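Local coordinates for protein putative tagatose-6-phosphate ketose/aldose isomerase (Escherichia coli, PDB 3C3J) that is probably an isomerase of the SIS-domain family, carrying two SIS domains, each built around a parallel beta sheet, in a single chain, at residues D273-V278 with Q304-I309; R29-I34 with M180-A185; Q205-S210 with L343-T348; R55-G60 with L105-F110. One frame throughout, in Å; residues are numbered along the deposited sequence.

Interaction 1 of 4, residues D273-V278 with Q304-I309; sequences DDETLV and QAMRVI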
loop_
_atom_site.group_PDB
_atom_site.type_symbol
_atom_site.label_atom_id
_atom_site.label_comp_id
_atom_site.label_asym_id
_atom_site.label_seq_id
_atom_site.Cartn_x
_atom_site.Cartn_y
_atom_site.Cartn_z
ATOM N N ASP A 273 11.847 -15.314 -10.114
ATOM C CA ASP A 273 12.490 -16.111 -11.161
ATOM C C ASP A 273 13.967 -16.294 -10.811
ATOM O O ASP A 273 14.421 -15.867 -9.735
ATOM C CB ASP A 273 12.285 -15.476 -12.547
ATOM C CG ASP A 273 12.945 -14.093 -12.705
ATOM O OD1 ASP A 273 13.917 -13.752 -12.004
ATOM O OD2 ASP A 273 12.497 -13.330 -13.583
ATOM N N ASP A 274 14.721 -16.932 -11.709
ATOM C CA ASP A 274 16.123 -17.244 -11.421
ATOM C C ASP A 274 17.080 -16.051 -11.595
ATOM O O ASP A 274 18.292 -16.217 -11.517
ATOM C CB ASP A 274 16.604 -18.488 -12.211
ATOM C CG ASP A 274 16.676 -18.265 -13.715
ATOM O OD1 ASP A 274 16.494 -17.121 -14.184
ATOM O OD2 ASP A 274 16.924 -19.268 -14.446
ATOM N N GLU A 275 16.527 -14.865 -11.847
ATOM C CA GLU A 275 17.276 -13.619 -11.821
ATOM C C GLU A 275 16.767 -12.673 -10.714
ATOM O O GLU A 275 17.018 -11.481 -10.767
ATOM C CB GLU A 275 17.154 -12.925 -13.155
ATOM C CG GLU A 275 17.731 -13.727 -14.310
ATOM C CD GLU A 275 17.483 -13.031 -15.622
ATOM O OE1 GLU A 275 16.304 -12.756 -15.959
ATOM O OE2 GLU A 275 18.467 -12.719 -16.309
ATOM N N THR A 276 16.063 -13.232 -9.731
ATOM C CA THR A 276 15.471 -12.467 -8.634
ATOM C C THR A 276 16.209 -12.686 -7.327
ATOM O O THR A 276 16.452 -13.832 -6.933
ATOM C CB THR A 276 13.987 -12.870 -8.391
ATOM O OG1 THR A 276 13.215 -12.690 -9.584
ATOM C CG2 THR A 276 13.372 -12.060 -7.236
ATOM N N LEU A 277 16.549 -11.574 -6.669
ATOM C CA LEU A 277 17.003 -11.540 -5.286
ATOM C C LEU A 277 15.804 -11.252 -4.400
ATOM O O LEU A 277 15.101 -10.279 -4.625
ATOM C CB LEU A 277 18.006 -10.392 -5.072
ATOM C CG LEU A 277 18.432 -10.014 -3.637
ATOM C CD1 LEU A 277 19.095 -11.165 -2.883
ATOM C CD2 LEU A 277 19.374 -8.822 -3.672
ATOM N N VAL A 278 15.627 -12.061 -3.372
ATOM C CA VAL A 278 14.597 -11.839 -2.365
ATOM C C VAL A 278 15.282 -11.568 -1.039
ATOM O O VAL A 278 16.121 -12.370 -0.581
ATOM C CB VAL A 278 13.666 -13.064 -2.211
ATOM C CG1 VAL A 278 12.641 -12.820 -1.077
ATOM C CG2 VAL A 278 12.957 -13.399 -3.565
ATOM N N GLN A 304 13.983 -21.262 -6.327
ATOM C CA GLN A 304 13.800 -20.701 -7.659
ATOM C C GLN A 304 14.414 -19.316 -7.854
ATOM O O GLN A 304 14.776 -18.952 -8.969
ATOM C CB GLN A 304 12.333 -20.790 -8.103
ATOM C CG GLN A 304 11.405 -19.700 -7.662
ATOM C CD GLN A 304 9.943 -20.177 -7.574
ATOM O OE1 GLN A 304 9.666 -21.386 -7.682
ATOM N NE2 GLN A 304 9.012 -19.241 -7.356
ATOM N N ALA A 305 14.545 -18.556 -6.773
ATOM C CA ALA A 305 15.221 -17.261 -6.814
ATOM C C ALA A 305 16.716 -17.439 -7.091
ATOM O O ALA A 305 17.295 -18.474 -6.753
ATOM C CB ALA A 305 15.022 -16.517 -5.497
HETATM N N MSE A 306 17.337 -16.431 -7.699
HETATM C CA MSE A 306 18.793 -16.383 -7.791
HETATM C C MSE A 306 19.415 -16.434 -6.414
HETATM O O MSE A 306 20.427 -17.099 -6.220
HETATM C CB MSE A 306 19.256 -15.113 -8.496
HETATM C CG MSE A 306 20.782 -14.987 -8.674
HETATM SE SE MSE A 306 21.261 -13.453 -9.838
HETATM C CE MSE A 306 21.097 -14.340 -11.602
ATOM N N ARG A 307 18.819 -15.703 -5.462
ATOM C CA ARG A 307 19.310 -15.653 -4.084
ATOM C C ARG A 307 18.195 -15.234 -3.131
ATOM O O ARG A 307 17.412 -14.345 -3.473
ATOM C CB ARG A 307 20.480 -14.663 -3.958
ATOM C CG ARG A 307 21.297 -14.846 -2.684
ATOM C CD ARG A 307 22.606 -14.077 -2.700
ATOM N NE ARG A 307 23.455 -14.485 -3.824
ATOM C CZ ARG A 307 24.540 -13.839 -4.250
ATOM N NH1 ARG A 307 24.964 -12.736 -3.638
ATOM N NH2 ARG A 307 25.219 -14.306 -5.302
ATOM N N VAL A 308 18.146 -15.872 -1.958
ATOM C CA VAL A 308 17.231 -15.515 -0.870
ATOM C C VAL A 308 18.082 -15.172 0.343
ATOM O O VAL A 308 18.835 -16.014 0.828
ATOM C CB VAL A 308 16.244 -16.631 -0.505
ATOM C CG1 VAL A 308 15.282 -16.171 0.659
ATOM C CG2 VAL A 308 15.422 -17.072 -1.747
ATOM N N ILE A 309 17.978 -13.925 0.819
ATOM C CA ILE A 309 18.755 -13.440 1.967
ATOM C C ILE A 309 17.791 -13.101 3.100
ATOM O O ILE A 309 16.869 -12.335 2.905
ATOM C CB ILE A 309 19.572 -12.168 1.619
ATOM C CG1 ILE A 309 20.549 -12.424 0.480
ATOM C CG2 ILE A 309 20.329 -11.614 2.829
ATOM C CD1 ILE A 309 21.328 -11.182 0.095
#
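Leu277 and Val278 lie beside Arg307, Val308 and Ile309 where two parallel neighbouring strands begin; helix 288-302 links these strands into a beta-alpha-beta unit of the second SIS domain. The backbone ladder is sound at its downstream end. There Val278 N donates to Arg307 O over 2.9 Å, and Ile309 N to Val278 O over 2.8 Å. Upstream it frays: Thr276 O receives a weak bond from Arg307 N at 3.4 Å and a second weak one from Met306 N, bent to 119°.

Apolar contacts fall on both faces of the sheet. On the face of Leu277 and Arg307, the leucine CG is anti to the backbone N (chi1 170°), which carries CD1 across to the second strand, 3.7 Å from Ile309 CD1 and beside Arg307 CB. On the face of Val278 and Val308, Val278 CG2 reaches Ala305 CB at 4.2 Å, and Leu299 and Leu296 of helix 288-302 pack on the two valines. Met306, a selenomethionine, runs out extended and then bends at chi3 (-85°), bringing CE to 3.4 Å from Asp274 O.

A type I turn from Asp273 to Thr276 leads into the first strand. The Glu275 carboxylate points out of it to form a salt bridge with Lys225, whereas the side chains of Asp273 and Thr276 bond within the turn. Asp273 OD1 is gripped by two donors. Glu275 N, 2.8 Å from Asp273 OD1, closes an Asx turn, and Thr276 OG1 meets the opposite face of the carboxylate, 2.7 Å from Asp273 OD1.

Interaction 2 of 4, residues R29-I34 with M180-A185; sequences RSLTNI and MASCLA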
loop_
_atom_site.group_PDB
_atom_site.type_symbol
_atom_site.label_atom_id
_atom_site.label_comp_id
_atom_site.label_asym_id
_atom_site.label_seq_id
_atom_site.Cartn_x
_atom_site.Cartn_y
_atom_site.Cartn_z
ATOM N N ARG A 29 21.408 13.553 17.787
ATOM C CA ARG A 29 21.309 14.990 17.718
ATOM C C ARG A 29 19.846 15.417 17.696
ATOM O O ARG A 29 19.462 16.311 18.445
ATOM C CB ARG A 29 22.048 15.530 16.486
ATOM C CG ARG A 29 23.506 15.815 16.763
ATOM C CD ARG A 29 24.354 15.975 15.518
ATOM N NE ARG A 29 23.910 16.983 14.550
ATOM C CZ ARG A 29 24.059 18.293 14.680
ATOM N NH1 ARG A 29 23.657 19.096 13.703
ATOM N NH2 ARG A 29 24.551 18.825 15.794
ATOM N N SER A 30 19.014 14.741 16.900
ATOM C CA SER A 30 17.622 15.166 16.830
ATOM C C SER A 30 16.897 14.906 18.166
ATOM O O SER A 30 16.140 15.769 18.647
ATOM C CB SER A 30 16.863 14.496 15.697
ATOM O OG SER A 30 15.632 15.177 15.549
ATOM N N LEU A 31 17.117 13.723 18.743
ATOM C CA LEU A 31 16.431 13.331 19.997
ATOM C C LEU A 31 16.885 14.159 21.193
ATOM O O LEU A 31 16.072 14.499 22.050
ATOM C CB LEU A 31 16.603 11.826 20.262
ATOM C CG LEU A 31 15.534 10.926 19.590
ATOM C CD1 LEU A 31 15.290 11.288 18.122
ATOM C CD2 LEU A 31 15.833 9.424 19.761
ATOM N N THR A 32 18.169 14.519 21.236
ATOM C CA THR A 32 18.642 15.473 22.250
ATOM C C THR A 32 18.029 16.881 22.039
ATOM O O THR A 32 17.682 17.556 22.998
ATOM C CB THR A 32 20.226 15.461 22.425
ATOM O OG1 THR A 32 20.854 15.901 21.244
ATOM C CG2 THR A 32 20.716 14.074 22.677
ATOM N N ASN A 33 17.826 17.297 20.798
ATOM C CA ASN A 33 17.070 18.538 20.545
ATOM C C ASN A 33 15.623 18.481 21.055
ATOM O O ASN A 33 15.094 19.443 21.611
ATOM C CB ASN A 33 17.072 18.879 19.072
ATOM C CG ASN A 33 16.562 20.264 18.811
ATOM O OD1 ASN A 33 17.081 21.244 19.376
ATOM N ND2 ASN A 33 15.527 20.371 17.973
ATOM N N ILE A 34 14.977 17.348 20.829
ATOM C CA ILE A 34 13.611 17.122 21.288
ATOM C C ILE A 34 13.599 17.231 22.827
ATOM O O ILE A 34 12.685 17.828 23.395
ATOM C CB ILE A 34 13.083 15.761 20.762
ATOM C CG1 ILE A 34 12.804 15.852 19.259
ATOM C CG2 ILE A 34 11.840 15.279 21.561
ATOM C CD1 ILE A 34 12.425 14.479 18.629
HETATM N N MSE A 180 11.750 9.930 11.039
HETATM C CA MSE A 180 11.070 8.794 11.615
HETATM C C MSE A 180 11.362 8.622 13.111
HETATM O O MSE A 180 10.450 8.430 13.913
HETATM C CB MSE A 180 11.420 7.507 10.869
HETATM C CG MSE A 180 10.638 6.319 11.386
HETATM SE SE MSE A 180 10.519 4.899 10.055
HETATM C CE MSE A 180 12.462 4.577 9.726
ATOM N N ALA A 181 12.639 8.675 13.468
ATOM C CA ALA A 181 13.075 8.584 14.870
ATOM C C ALA A 181 12.502 9.729 15.689
ATOM O O ALA A 181 12.075 9.529 16.828
ATOM C CB ALA A 181 14.598 8.595 14.956
ATOM N N SER A 182 12.477 10.925 15.099
ATOM C CA SER A 182 11.909 12.095 15.788
ATOM C C SER A 182 10.410 11.916 16.085
ATOM O O SER A 182 9.963 12.173 17.207
ATOM C CB SER A 182 12.159 13.380 15.002
ATOM O OG SER A 182 13.549 13.513 14.727
ATOM N N CYS A 183 9.650 11.478 15.087
ATOM C CA CYS A 183 8.219 11.246 15.260
ATOM C C CYS A 183 7.938 10.216 16.358
ATOM O O CYS A 183 7.117 10.460 17.224
ATOM C CB CYS A 183 7.551 10.816 13.953
ATOM S SG CYS A 183 5.732 10.869 14.054
ATOM N N LEU A 184 8.668 9.104 16.349
ATOM C CA LEU A 184 8.546 8.098 17.395
ATOM C C LEU A 184 8.839 8.718 18.774
ATOM O O LEU A 184 8.084 8.498 19.729
ATOM C CB LEU A 184 9.490 6.933 17.104
ATOM C CG LEU A 184 9.144 5.977 15.967
ATOM C CD1 LEU A 184 10.369 5.065 15.678
ATOM C CD2 LEU A 184 7.892 5.106 16.268
ATOM N N ALA A 185 9.888 9.542 18.858
ATOM C CA ALA A 185 10.310 10.147 20.123
ATOM C C ALA A 185 9.312 11.154 20.625
ATOM O O ALA A 185 9.141 11.293 21.824
ATOM C CB ALA A 185 11.680 10.789 20.008
#
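No aromatic ring, amide or other flat side-chain group enters the contact of Ser30, Leu31 and Ile34 with Ala181, Ser182 and Ala185; the methyls instead approach backbone carbonyl oxygens, with Ile34 CD1 3.7 Å from Ser182 O and Leu31 CD1 3.9 Å from Ala181 O. Two helices running in roughly the same direction, 30° apart and 9.5 Å between the axes of the two segments, are joined here by small residues and branched aliphatic ones. Ala185 CB is touched by both Leu31 CG, at 3.9 Å, and Ile34 CD1, at 4.0 Å, while Leu31 CD1 lies near Ala181 CB. Ile34 CD1 also reaches Ser182 CB.

Beside this apolar patch the two serine hydroxyls meet, Ser30 OG lying 2.8 Å from Ser182 OG. The Ser30 hydroxyl is anti to its own nitrogen (chi1 -168°), and this turn directs it at the other helix. Ser182 OG also bonds Thr178 O one turn earlier, so the buried hydroxyl remains tied to its own helix.

The contact packs helix 23-49 on one flank of helix 174-187, while helix 63-79 packs on Met180 and Leu184, and helix 335-356 on Met180, Ala181 and Leu184.

Interaction 3 of 4, residues Q205-S210 with L343-T348; sequences QAILTS and LMYAQT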
loop_
_atom_site.group_PDB
_atom_site.type_symbol
_atom_site.label_atom_id
_atom_site.label_comp_id
_atom_site.label_asym_id
_atom_site.label_seq_id
_atom_site.Cartn_x
_atom_site.Cartn_y
_atom_site.Cartn_z
ATOM N N GLN A 205 25.448 1.993 13.719
ATOM C CA GLN A 205 26.878 2.332 13.550
ATOM C C GLN A 205 27.705 1.049 13.394
ATOM O O GLN A 205 28.595 0.994 12.551
ATOM C CB GLN A 205 27.373 3.198 14.724
ATOM C CG GLN A 205 28.846 3.673 14.661
ATOM C CD GLN A 205 29.075 4.785 13.635
ATOM O OE1 GLN A 205 28.158 5.180 12.911
ATOM N NE2 GLN A 205 30.318 5.282 13.554
ATOM N N ALA A 206 27.405 0.021 14.183
ATOM C CA ALA A 206 28.072 -1.301 14.032
ATOM C C ALA A 206 27.806 -1.961 12.664
ATOM O O ALA A 206 28.705 -2.617 12.088
ATOM C CB ALA A 206 27.678 -2.246 15.170
ATOM N N ILE A 207 26.577 -1.798 12.150
ATOM C CA ILE A 207 26.221 -2.345 10.850
ATOM C C ILE A 207 27.078 -1.662 9.789
ATOM O O ILE A 207 27.751 -2.319 8.994
ATOM C CB ILE A 207 24.704 -2.182 10.520
ATOM C CG1 ILE A 207 23.858 -3.123 11.420
ATOM C CG2 ILE A 207 24.452 -2.475 9.025
ATOM C CD1 ILE A 207 22.353 -2.859 11.441
ATOM N N LEU A 208 27.093 -0.346 9.809
ATOM C CA LEU A 208 27.872 0.399 8.822
ATOM C C LEU A 208 29.359 0.026 8.908
ATOM O O LEU A 208 30.004 -0.186 7.905
ATOM C CB LEU A 208 27.682 1.895 9.041
ATOM C CG LEU A 208 26.284 2.444 8.726
ATOM C CD1 LEU A 208 26.253 3.970 8.968
ATOM C CD2 LEU A 208 25.822 2.074 7.297
ATOM N N THR A 209 29.886 -0.055 10.120
ATOM C CA THR A 209 31.271 -0.499 10.325
ATOM C C THR A 209 31.510 -1.903 9.759
ATOM O O THR A 209 32.539 -2.163 9.101
ATOM C CB THR A 209 31.650 -0.435 11.808
ATOM O OG1 THR A 209 31.542 0.925 12.264
ATOM C CG2 THR A 209 33.066 -0.927 12.023
ATOM N N SER A 210 30.553 -2.796 9.973
ATOM C CA SER A 210 30.649 -4.167 9.469
ATOM C C SER A 210 30.717 -4.258 7.946
ATOM O O SER A 210 31.203 -5.250 7.420
ATOM C CB SER A 210 29.495 -5.029 9.988
ATOM O OG SER A 210 28.303 -4.821 9.246
ATOM N N LEU A 343 17.114 -0.763 7.065
ATOM C CA LEU A 343 17.359 0.317 6.136
ATOM C C LEU A 343 18.852 0.567 5.863
ATOM O O LEU A 343 19.208 0.916 4.748
ATOM C CB LEU A 343 16.648 1.610 6.597
ATOM C CG LEU A 343 15.138 1.586 6.323
ATOM C CD1 LEU A 343 14.474 2.819 6.928
ATOM C CD2 LEU A 343 14.765 1.426 4.819
HETATM N N MSE A 344 19.703 0.374 6.867
HETATM C CA MSE A 344 21.160 0.505 6.674
HETATM C C MSE A 344 21.636 -0.398 5.537
HETATM O O MSE A 344 22.402 0.056 4.672
HETATM C CB MSE A 344 21.940 0.170 7.962
HETATM C CG MSE A 344 21.607 1.042 9.169
HETATM SE SE MSE A 344 21.904 3.002 8.862
HETATM C CE MSE A 344 20.032 3.527 8.352
ATOM N N TYR A 345 21.169 -1.647 5.519
ATOM C CA TYR A 345 21.533 -2.588 4.456
ATOM C C TYR A 345 20.927 -2.168 3.115
ATOM O O TYR A 345 21.640 -2.145 2.122
ATOM C CB TYR A 345 21.154 -4.034 4.801
ATOM C CG TYR A 345 21.852 -4.568 6.029
ATOM C CD1 TYR A 345 23.150 -5.063 5.959
ATOM C CD2 TYR A 345 21.201 -4.592 7.264
ATOM C CE1 TYR A 345 23.795 -5.534 7.100
ATOM C CE2 TYR A 345 21.826 -5.057 8.395
ATOM C CZ TYR A 345 23.121 -5.536 8.309
ATOM O OH TYR A 345 23.733 -6.007 9.440
ATOM N N ALA A 346 19.628 -1.828 3.097
ATOM C CA ALA A 346 18.947 -1.436 1.872
ATOM C C ALA A 346 19.548 -0.179 1.211
ATOM O O ALA A 346 19.699 -0.111 -0.028
ATOM C CB ALA A 346 17.447 -1.225 2.155
ATOM N N GLN A 347 19.879 0.821 2.028
ATOM C CA GLN A 347 20.440 2.075 1.496
ATOM C C GLN A 347 21.813 1.845 0.872
ATOM O O GLN A 347 22.107 2.311 -0.242
ATOM C CB GLN A 347 20.556 3.127 2.590
ATOM C CG GLN A 347 19.243 3.640 3.170
ATOM C CD GLN A 347 19.483 4.456 4.443
ATOM O OE1 GLN A 347 20.549 4.342 5.060
ATOM N NE2 GLN A 347 18.495 5.241 4.861
ATOM N N THR A 348 22.649 1.143 1.612
ATOM C CA THR A 348 24.026 0.910 1.191
ATOM C C THR A 348 24.016 -0.041 0.009
ATOM O O THR A 348 24.746 0.185 -0.935
ATOM C CB THR A 348 24.913 0.425 2.363
ATOM O OG1 THR A 348 24.398 -0.806 2.888
ATOM C CG2 THR A 348 24.923 1.461 3.484
HETATM O O HOH W 1 26.326 -6.805 9.100
#
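Ile207 packs over the ring of Tyr345 and against Met344, making a CH-pi contact at the heart of a helix-helix crossing between the end of helix 198-210 and helix 335-356, a helix of the second SIS domain. The segments 205-210 and 343-348 cross at 38°, their axes 10.1 Å apart.

Ile207 has the largest share of the buried surface. Its CG2 sits over one ring face of Tyr345, 3.7 Å from the centroid and displaced toward the phenol end, so that Tyr345 CZ lies 3.4 Å from it. The isoleucine and tyrosine side chains cross at about a right angle. Ile207 CG1 and CD1 lie beyond the edge of the ring, near Tyr345 OH and CE2 respectively.

Met344, a selenomethionine, offers its base: Met344 CB lies 3.8 Å from Ile207 CG2. Beyond that the chain folds at chi2 (-58°) and leads away toward Gln23 and Trp27 of helix 23-49, although SE still borders Leu208 CD2. That same methyl, Leu208 CD2, touches Thr348 CG2 one turn further on, and Ile20 of helix 15-21 packs on both of these residues.

A water bridges the polar side of the contact. It lies in the plane of the Tyr345 ring, 2.7 Å from Tyr345 OH, and donates to Ser210 OG. That hydroxyl in turn donates to Ile207 O over 2.6 Å, in the carbonyl plane and on a lone pair.

Interaction 4 of 4, residues R55-G60 with L105-F110; sequences RIILTG and LLLISF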
loop_
_atom_site.group_PDB
_atom_site.type_symbol
_atom_site.label_atom_id
_atom_site.label_comp_id
_atom_site.label_asym_id
_atom_site.label_seq_id
_atom_site.Cartn_x
_atom_site.Cartn_y
_atom_site.Cartn_z
ATOM N N ARG A 55 -8.198 12.770 15.379
ATOM C CA ARG A 55 -7.514 11.970 14.344
ATOM C C ARG A 55 -6.101 12.516 14.173
ATOM O O ARG A 55 -5.891 13.740 14.160
ATOM C CB ARG A 55 -8.256 12.044 13.015
ATOM C CG ARG A 55 -9.357 11.012 12.848
ATOM C CD ARG A 55 -10.370 11.006 13.965
ATOM N NE ARG A 55 -11.338 9.906 13.804
ATOM C CZ ARG A 55 -12.220 9.518 14.734
ATOM N NH1 ARG A 55 -12.302 10.132 15.904
ATOM N NH2 ARG A 55 -13.039 8.500 14.482
ATOM N N ILE A 56 -5.133 11.623 14.036
ATOM C CA ILE A 56 -3.758 12.029 13.798
ATOM C C ILE A 56 -3.352 11.382 12.475
ATOM O O ILE A 56 -3.379 10.176 12.349
ATOM C CB ILE A 56 -2.797 11.603 14.916
ATOM C CG1 ILE A 56 -3.277 12.060 16.312
ATOM C CG2 ILE A 56 -1.395 12.122 14.634
ATOM C CD1 ILE A 56 -2.414 11.542 17.436
ATOM N N ILE A 57 -3.000 12.196 11.488
ATOM C CA ILE A 57 -2.599 11.678 10.189
ATOM C C ILE A 57 -1.132 11.979 9.962
ATOM O O ILE A 57 -0.713 13.128 10.070
ATOM C CB ILE A 57 -3.468 12.243 9.042
ATOM C CG1 ILE A 57 -4.886 11.713 9.168
ATOM C CG2 ILE A 57 -2.876 11.877 7.654
ATOM C CD1 ILE A 57 -5.894 12.262 8.145
ATOM N N LEU A 58 -0.357 10.951 9.646
ATOM C CA LEU A 58 1.031 11.123 9.227
ATOM C C LEU A 58 1.044 11.204 7.702
ATOM O O LEU A 58 0.553 10.314 7.023
ATOM C CB LEU A 58 1.879 9.934 9.687
ATOM C CG LEU A 58 2.417 9.978 11.100
ATOM C CD1 LEU A 58 1.290 9.988 12.139
ATOM C CD2 LEU A 58 3.396 8.819 11.319
ATOM N N THR A 59 1.610 12.276 7.163
ATOM C CA THR A 59 1.590 12.477 5.724
ATOM C C THR A 59 2.951 12.909 5.160
ATOM O O THR A 59 3.681 13.699 5.772
ATOM C CB THR A 59 0.470 13.482 5.323
ATOM O OG1 THR A 59 0.235 13.397 3.913
ATOM C CG2 THR A 59 0.836 14.963 5.728
ATOM N N GLY A 60 3.278 12.365 3.996
ATOM C CA GLY A 60 4.454 12.739 3.223
ATOM C C GLY A 60 4.291 12.196 1.802
ATOM O O GLY A 60 3.340 11.441 1.519
ATOM N N LEU A 105 -8.338 17.269 13.887
ATOM C CA LEU A 105 -7.218 16.633 13.210
ATOM C C LEU A 105 -5.885 17.227 13.646
ATOM O O LEU A 105 -5.735 18.445 13.743
ATOM C CB LEU A 105 -7.367 16.826 11.701
ATOM C CG LEU A 105 -6.216 16.390 10.792
ATOM C CD1 LEU A 105 -5.926 14.888 10.901
ATOM C CD2 LEU A 105 -6.479 16.755 9.345
ATOM N N LEU A 106 -4.895 16.361 13.844
ATOM C CA LEU A 106 -3.516 16.758 13.987
ATOM C C LEU A 106 -2.800 16.164 12.777
ATOM O O LEU A 106 -2.751 14.939 12.627
ATOM C CB LEU A 106 -2.901 16.212 15.277
ATOM C CG LEU A 106 -1.392 16.459 15.454
ATOM C CD1 LEU A 106 -1.032 17.962 15.340
ATOM C CD2 LEU A 106 -0.850 15.833 16.766
ATOM N N LEU A 107 -2.279 17.022 11.925
ATOM C CA LEU A 107 -1.578 16.587 10.712
ATOM C C LEU A 107 -0.081 16.665 10.938
ATOM O O LEU A 107 0.466 17.756 11.189
ATOM C CB LEU A 107 -1.967 17.444 9.499
ATOM C CG LEU A 107 -1.482 16.956 8.133
ATOM C CD1 LEU A 107 -2.112 15.577 7.785
ATOM C CD2 LEU A 107 -1.765 18.011 7.046
ATOM N N ILE A 108 0.574 15.506 10.858
ATOM C CA ILE A 108 2.027 15.424 10.987
ATOM C C ILE A 108 2.611 15.378 9.566
ATOM O O ILE A 108 2.436 14.398 8.845
ATOM C CB ILE A 108 2.447 14.209 11.808
ATOM C CG1 ILE A 108 1.801 14.267 13.195
ATOM C CG2 ILE A 108 3.988 14.159 11.949
ATOM C CD1 ILE A 108 1.711 12.926 13.833
ATOM N N SER A 109 3.219 16.478 9.140
ATOM C CA SER A 109 3.663 16.629 7.747
ATOM C C SER A 109 5.173 16.429 7.708
ATOM O O SER A 109 5.907 17.192 8.313
ATOM C CB SER A 109 3.313 18.028 7.217
ATOM O OG SER A 109 1.914 18.196 6.955
ATOM N N PHE A 110 5.630 15.401 6.998
ATOM C CA PHE A 110 7.041 15.178 6.732
ATOM C C PHE A 110 7.461 15.816 5.413
ATOM O O PHE A 110 6.815 15.628 4.393
ATOM C CB PHE A 110 7.312 13.672 6.668
ATOM C CG PHE A 110 7.021 12.959 7.938
ATOM C CD1 PHE A 110 7.841 13.120 9.036
ATOM C CD2 PHE A 110 5.919 12.112 8.046
ATOM C CE1 PHE A 110 7.589 12.457 10.218
ATOM C CE2 PHE A 110 5.652 11.439 9.253
ATOM C CZ PHE A 110 6.484 11.618 10.335
#
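Leu106 N donates to Arg55 O over 2.8 Å in a nearly straight bond, the first of five that join two parallel strands of the first SIS domain. The ladder then alternates: Ile57 N bonds to Leu106 O, Ile108 N to Ile57 O, Thr59 N to Ile108 O, and Phe110 N closes it on Thr59 O at 2.9 Å. The register, Arg55 beside Leu105 through Thr59 beside Ser109, runs without a break.

The side chains divide between two faces. On that of Ile56, Leu58 and Ile108, packing is tight, with Ile108 CD1 wedged 3.3 Å from Ile56 CG2 and 3.4 Å from Leu58 CD1. Leu58 and Ile108 lie side by side and point the same way. Beyond them, Leu58 CG comes in at the edge of the Phe110 ring, near its plane, 4.0 Å from Phe110 CE2.

On the other face, a chi1 of -170° swings Leu107 CD1 toward the neighbouring strand, where it lies 3.8 Å from Ile57 CG2 and 3.6 Å from Thr59 CG2. Two residues upstream of Leu107, Leu105 CD1 packs on Ile57 CG1. The Thr59 hydroxyl bonds Val86 O, just after strand 82-85.

In the sheet, strand 82-85 flanks strand 55-59 and strand 133-139 flanks strand 105-111. Gly60 leads toward helix 63-79, and helix 174-187 packs on the face of Leu58, Ile108 and Phe110 through Cys183, Phe187 and Met179.

In the fold
Interactions 1 and 4 each join adjacent strands in one of two sheets with the same order, 2-1-3-4-5, one in each SIS domain, but the pairs differ: first and third in interaction 4, third and fourth in interaction 1. Their centres are 38 Å apart, on opposite sides of the chain's centre. Interaction 4 is buried and mostly aliphatic, with Phe110 at one end, whereas interaction 1 is partly exposed and has an acidic turn at its strand start. Interactions 2 and 3 are buried helix crossings: a serine pair with leucine and isoleucine on alanine in the former, an aromatic face and a water in the latter. Helix 174-187, part of interaction 2, touches both interaction 3 (Met180 on Leu343) and the sheet of interaction 4.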